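Local structure of msDPBB_sym2 protein (Synthetic construct, 7DWW) at residues E27-R30 with K35-D38; G37-I42 with S47-V52. The protein is a computationally designed double-psi beta barrel, probably made to show how few amino acid types can build the core fold of RNA polymerase. All coordinates share one frame; numbering follows the deposited sequence.

Contact 1: residues E27-R30 with K35-D38; sequences ELMR and KVGD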
loop_
_atom_site.group_PDB
_atom_site.type_symbol
_atom_site.label_atom_id
_atom_site.label_comp_id
_atom_site.label_asym_id
_atom_site.label_seq_id
_atom_site.Cartn_x
_atom_site.Cartn_y
_atom_site.Cartn_z
ATOM N N GLU A 27 -4.837 9.280 -7.180
ATOM C CA GLU A 27 -4.254 9.175 -8.517
ATOM C C GLU A 27 -3.611 7.812 -8.729
ATOM O O GLU A 27 -3.728 7.216 -9.809
ATOM C CB GLU A 27 -3.235 10.289 -8.755
ATOM C CG GLU A 27 -3.889 11.583 -9.080
ATOM C CD GLU A 27 -2.897 12.656 -9.448
ATOM O OE1 GLU A 27 -1.824 12.323 -9.985
ATOM O OE2 GLU A 27 -3.193 13.831 -9.170
ATOM N N LEU A 28 -2.887 7.341 -7.717
ATOM C CA LEU A 28 -2.177 6.082 -7.864
ATOM C C LEU A 28 -3.156 4.906 -7.919
ATOM O O LEU A 28 -2.980 3.976 -8.724
ATOM C CB LEU A 28 -1.171 5.928 -6.726
ATOM C CG LEU A 28 -0.207 4.763 -6.893
ATOM C CD1 LEU A 28 0.503 4.840 -8.212
ATOM C CD2 LEU A 28 0.775 4.716 -5.724
ATOM N N MET A 29 -4.203 4.931 -7.074
ATOM C CA MET A 29 -5.249 3.907 -7.176
ATOM C C MET A 29 -5.900 3.925 -8.545
ATOM O O MET A 29 -6.204 2.868 -9.098
ATOM C CB MET A 29 -6.336 4.104 -6.111
ATOM C CG MET A 29 -5.813 3.966 -4.663
ATOM S SD MET A 29 -7.144 4.126 -3.460
ATOM C CE MET A 29 -8.212 2.793 -4.035
ATOM N N ARG A 30 -6.153 5.122 -9.103
ATOM C CA ARG A 30 -6.804 5.206 -10.414
ATOM C C ARG A 30 -5.935 4.567 -11.490
ATOM O O ARG A 30 -6.421 3.789 -12.327
ATOM C CB ARG A 30 -7.089 6.659 -10.788
ATOM C CG ARG A 30 -8.391 7.231 -10.321
ATOM C CD ARG A 30 -8.488 8.713 -10.661
ATOM N NE ARG A 30 -9.184 8.939 -11.925
ATOM C CZ ARG A 30 -10.339 9.595 -12.035
ATOM N NH1 ARG A 30 -10.927 10.084 -10.949
ATOM N NH2 ARG A 30 -10.901 9.754 -13.223
ATOM N N LYS A 35 -10.319 0.271 -6.780
ATOM C CA LYS A 35 -11.251 1.143 -6.037
ATOM C C LYS A 35 -11.110 0.783 -4.557
ATOM O O LYS A 35 -10.561 -0.253 -4.239
ATOM C CB LYS A 35 -12.691 0.914 -6.498
ATOM C CG LYS A 35 -13.233 -0.463 -6.182
ATOM C CD LYS A 35 -14.588 -0.726 -6.766
ATOM C CE LYS A 35 -15.071 -2.122 -6.465
ATOM N NZ LYS A 35 -14.296 -3.123 -7.216
ATOM N N VAL A 36 -11.652 1.626 -3.694
ATOM C CA VAL A 36 -11.546 1.377 -2.235
ATOM C C VAL A 36 -12.087 -0.008 -1.884
ATOM O O VAL A 36 -13.152 -0.354 -2.352
ATOM C CB VAL A 36 -12.244 2.500 -1.462
ATOM C CG1 VAL A 36 -12.384 2.167 0.007
ATOM C CG2 VAL A 36 -11.511 3.803 -1.654
ATOM N N GLY A 37 -11.295 -0.785 -1.155
ATOM C CA GLY A 37 -11.723 -2.112 -0.689
ATOM C C GLY A 37 -11.229 -3.261 -1.541
ATOM O O GLY A 37 -11.385 -4.379 -1.123
ATOM N N ASP A 38 -10.612 -2.980 -2.678
ATOM C CA ASP A 38 -10.125 -4.061 -3.560
ATOM C C ASP A 38 -8.928 -4.777 -2.942
ATOM O O ASP A 38 -8.218 -4.197 -2.161
ATOM C CB ASP A 38 -9.672 -3.494 -4.906
ATOM C CG ASP A 38 -10.766 -3.229 -5.919
ATOM O OD1 ASP A 38 -11.843 -3.755 -5.747
ATOM O OD2 ASP A 38 -10.514 -2.491 -6.856
#
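Lys35, whose carbonyl carbon lies against the methyl group of Met29, uses its backbone N-H within the turn: Lys35 N donates to Asp38 OD2 at 2.8 Å, in a nearly straight bond (172°). Both residues belong to a type II beta turn, Lys35 to Asp38, which leads from helix 26-32 into strand 39-43 of the double-psi beta barrel. The hydrogen comes to OD2 from above the carboxylate plane, while Lys35 NZ lies 2.9 Å from Asp38 OD1 and meets its syn lone pair in a salt bridge. Each carboxylate oxygen thus has its own donor from one residue, which should fix the rotation of the group. Lysine has the length for this: its chain runs extended to CE and then bends at chi4 (-70°) to bring NZ round to the aspartate. The turn closes in the usual way, Asp38 N donating to Lys35 O at 3.1 Å. Gly37 occupies its third position with a positive phi, where a side chain would press on the preceding carbonyl oxygen.

Of residues 27-30, Met29 is the one that touches the turn, by van der Waals packing. Its chain is extended at chi2 and turns at chi3 (58°), which carries the terminal methyl toward the loop. A flexible, unbranched residue suits the span; the same side chain also packs on Val34, Val52 and Leu54. Val36 offers the branch CG2 and also packs on Leu54. Met29 CE rests 3.6 Å from both Lys35 C and Val36 N, and 4.2 Å from Val36 CG2.

Contact 2: residues G37-I42 with S47-V52; sequences GDLVEI and SVIARV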
loop_
_atom_site.group_PDB
_atom_site.type_symbol
_atom_site.label_atom_id
_atom_site.label_comp_id
_atom_site.label_asym_id
_atom_site.label_seq_id
_atom_site.Cartn_x
_atom_site.Cartn_y
_atom_site.Cartn_z
ATOM N N GLY A 37 -11.295 -0.785 -1.155
ATOM C CA GLY A 37 -11.723 -2.112 -0.689
ATOM C C GLY A 37 -11.229 -3.261 -1.541
ATOM O O GLY A 37 -11.385 -4.379 -1.123
ATOM N N ASP A 38 -10.612 -2.980 -2.678
ATOM C CA ASP A 38 -10.125 -4.061 -3.560
ATOM C C ASP A 38 -8.928 -4.777 -2.942
ATOM O O ASP A 38 -8.218 -4.197 -2.161
ATOM C CB ASP A 38 -9.672 -3.494 -4.906
ATOM C CG ASP A 38 -10.766 -3.229 -5.919
ATOM O OD1 ASP A 38 -11.843 -3.755 -5.747
ATOM O OD2 ASP A 38 -10.514 -2.491 -6.856
ATOM N N LEU A 39 -8.762 -6.041 -3.286
ATOM C CA LEU A 39 -7.557 -6.786 -2.911
ATOM C C LEU A 39 -6.416 -6.420 -3.852
ATOM O O LEU A 39 -6.624 -6.271 -5.065
ATOM C CB LEU A 39 -7.786 -8.288 -2.998
ATOM C CG LEU A 39 -8.626 -9.030 -1.968
ATOM C CD1 LEU A 39 -8.666 -10.436 -2.424
ATOM C CD2 LEU A 39 -7.998 -8.928 -0.584
ATOM N N VAL A 40 -5.195 -6.298 -3.295
ATOM C CA VAL A 40 -3.981 -6.070 -4.067
ATOM C C VAL A 40 -2.942 -6.981 -3.459
ATOM O O VAL A 40 -3.010 -7.323 -2.275
ATOM C CB VAL A 40 -3.479 -4.598 -4.022
ATOM C CG1 VAL A 40 -4.439 -3.676 -4.777
ATOM C CG2 VAL A 40 -3.222 -4.172 -2.600
ATOM N N GLU A 41 -1.967 -7.369 -4.275
ATOM C CA GLU A 41 -0.818 -8.141 -3.834
ATOM C C GLU A 41 0.395 -7.208 -3.767
ATOM O O GLU A 41 0.618 -6.408 -4.686
ATOM C CB GLU A 41 -0.563 -9.332 -4.777
ATOM C CG GLU A 41 0.707 -10.135 -4.518
ATOM C CD GLU A 41 0.757 -11.440 -5.297
ATOM O OE1 GLU A 41 0.031 -11.565 -6.302
ATOM O OE2 GLU A 41 1.514 -12.350 -4.907
ATOM N N ILE A 42 1.139 -7.277 -2.665
ATOM C CA ILE A 42 2.292 -6.421 -2.438
ATOM C C ILE A 42 3.515 -7.300 -2.313
ATOM O O ILE A 42 3.536 -8.228 -1.502
ATOM C CB ILE A 42 2.118 -5.551 -1.179
ATOM C CG1 ILE A 42 0.860 -4.701 -1.316
ATOM C CG2 ILE A 42 3.371 -4.677 -0.993
ATOM C CD1 ILE A 42 0.305 -4.218 0.001
ATOM N N SER A 47 5.547 -12.105 -0.622
ATOM C CA SER A 47 4.351 -11.407 -1.069
ATOM C C SER A 47 3.265 -11.552 -0.014
ATOM O O SER A 47 3.268 -12.481 0.801
ATOM C CB SER A 47 3.872 -11.912 -2.424
ATOM O OG SER A 47 2.467 -11.857 -2.504
ATOM N N VAL A 48 2.337 -10.598 -0.041
ATOM C CA VAL A 48 1.229 -10.487 0.907
ATOM C C VAL A 48 0.069 -9.883 0.135
ATOM O O VAL A 48 0.276 -9.030 -0.732
ATOM C CB VAL A 48 1.613 -9.603 2.123
ATOM C CG1 VAL A 48 0.374 -9.190 2.880
ATOM C CG2 VAL A 48 2.583 -10.317 3.042
ATOM N N ILE A 49 -1.149 -10.302 0.448
ATOM C CA ILE A 49 -2.342 -9.728 -0.159
ATOM C C ILE A 49 -3.073 -8.906 0.896
ATOM O O ILE A 49 -3.354 -9.400 1.993
ATOM C CB ILE A 49 -3.231 -10.824 -0.769
ATOM C CG1 ILE A 49 -2.395 -11.689 -1.726
ATOM C CG2 ILE A 49 -4.402 -10.187 -1.520
ATOM C CD1 ILE A 49 -3.080 -12.945 -2.237
ATOM N N ALA A 50 -3.432 -7.670 0.544
ATOM C CA ALA A 50 -4.010 -6.711 1.476
ATOM C C ALA A 50 -5.201 -6.064 0.795
ATOM O O ALA A 50 -5.447 -6.275 -0.394
ATOM C CB ALA A 50 -2.973 -5.658 1.883
ATOM N N ARG A 51 -5.906 -5.198 1.500
ATOM C CA ARG A 51 -7.016 -4.459 0.866
ATOM C C ARG A 51 -6.598 -2.996 0.805
ATOM O O ARG A 51 -5.872 -2.576 1.667
ATOM C CB ARG A 51 -8.343 -4.696 1.586
ATOM C CG ARG A 51 -8.821 -6.131 1.463
ATOM C CD ARG A 51 -10.313 -6.375 1.605
ATOM N NE ARG A 51 -10.603 -7.761 1.307
ATOM C CZ ARG A 51 -11.123 -8.182 0.170
ATOM N NH1 ARG A 51 -11.427 -7.315 -0.772
ATOM N NH2 ARG A 51 -11.341 -9.460 -0.022
ATOM N N VAL A 52 -7.105 -2.260 -0.170
ATOM C CA VAL A 52 -6.674 -0.859 -0.412
ATOM C C VAL A 52 -7.709 0.145 0.079
ATOM O O VAL A 52 -8.881 -0.097 -0.108
ATOM C CB VAL A 52 -6.404 -0.651 -1.912
ATOM C CG1 VAL A 52 -5.784 0.693 -2.205
ATOM C CG2 VAL A 52 -5.529 -1.733 -2.469
#
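The antiparallel beta hairpin of strands 39-43 and 47-54 brings these segments together as part of the double-psi beta barrel wall. Val40 pairs with Ala50 and Ile42 with Val48 as hydrogen-bonded pairs; Leu39-Arg51 and Glu41-Ile49 are the non-hydrogen-bonded ones. Val40 N and Ala50 O, for instance, are 2.9 Å apart. Just before strand 39-43 begins, Gly37 N donates to Val52 O at 2.7 Å and Asp38 O accepts from Val52 N.

Arg51 runs extended from CG to NE and reaches Gly37, where NH1 bonds to Gly37 O at 3.0 Å with the carbonyl oxygen in the guanidinium plane. Leu39 crosses over one face of that group, its CD2 3.2 Å above the plane and over its centre. Leucine thus covers the flat cation while the edge keeps its hydrogen bond. Near the hairpin's other end, Glu41 has CG anti to the backbone N (chi1 173°) and an extended chain, which carries OE2 to Ser47. Ser47 OG donates to the anti lone pair of Glu41 OE2 at 2.6 Å, a short polar link across the strands.

The other face, with Val40, Ile42, Val48 and Ala50, is apolar and largely buried. Ile42 CD1 meets Ala50 CB at 4.0 Å, small alanine leaving room for the longer branch. Val40 and Val52 cross at about a right angle. Strand 21-24 flanks the hairpin beside 47-54 and strand 82-87 beside 39-43, while helix 69-75 covers Ile42 and Val48 with Leu71, Leu74 and Leu75.

Following the chain from the N terminus, helix 26-32 comes first, and contact 1 closes the short loop that folds 35-38 back onto it. Contact 2 begins before that turn is finished, since both contacts include Gly37 and Asp38, and it then closes the hairpin between 37-42 and 47-52. The two loops are consecutive and overlap at their shared residues; neither nests inside the other. With centres about 11 Å apart, they also meet through side chains: Met29 CE lies 3.7 Å from Val52 CG1, and Val36 packs near the Val52 carbonyl. Val52 therefore ties the helix and turn to the paired strands of the barrel.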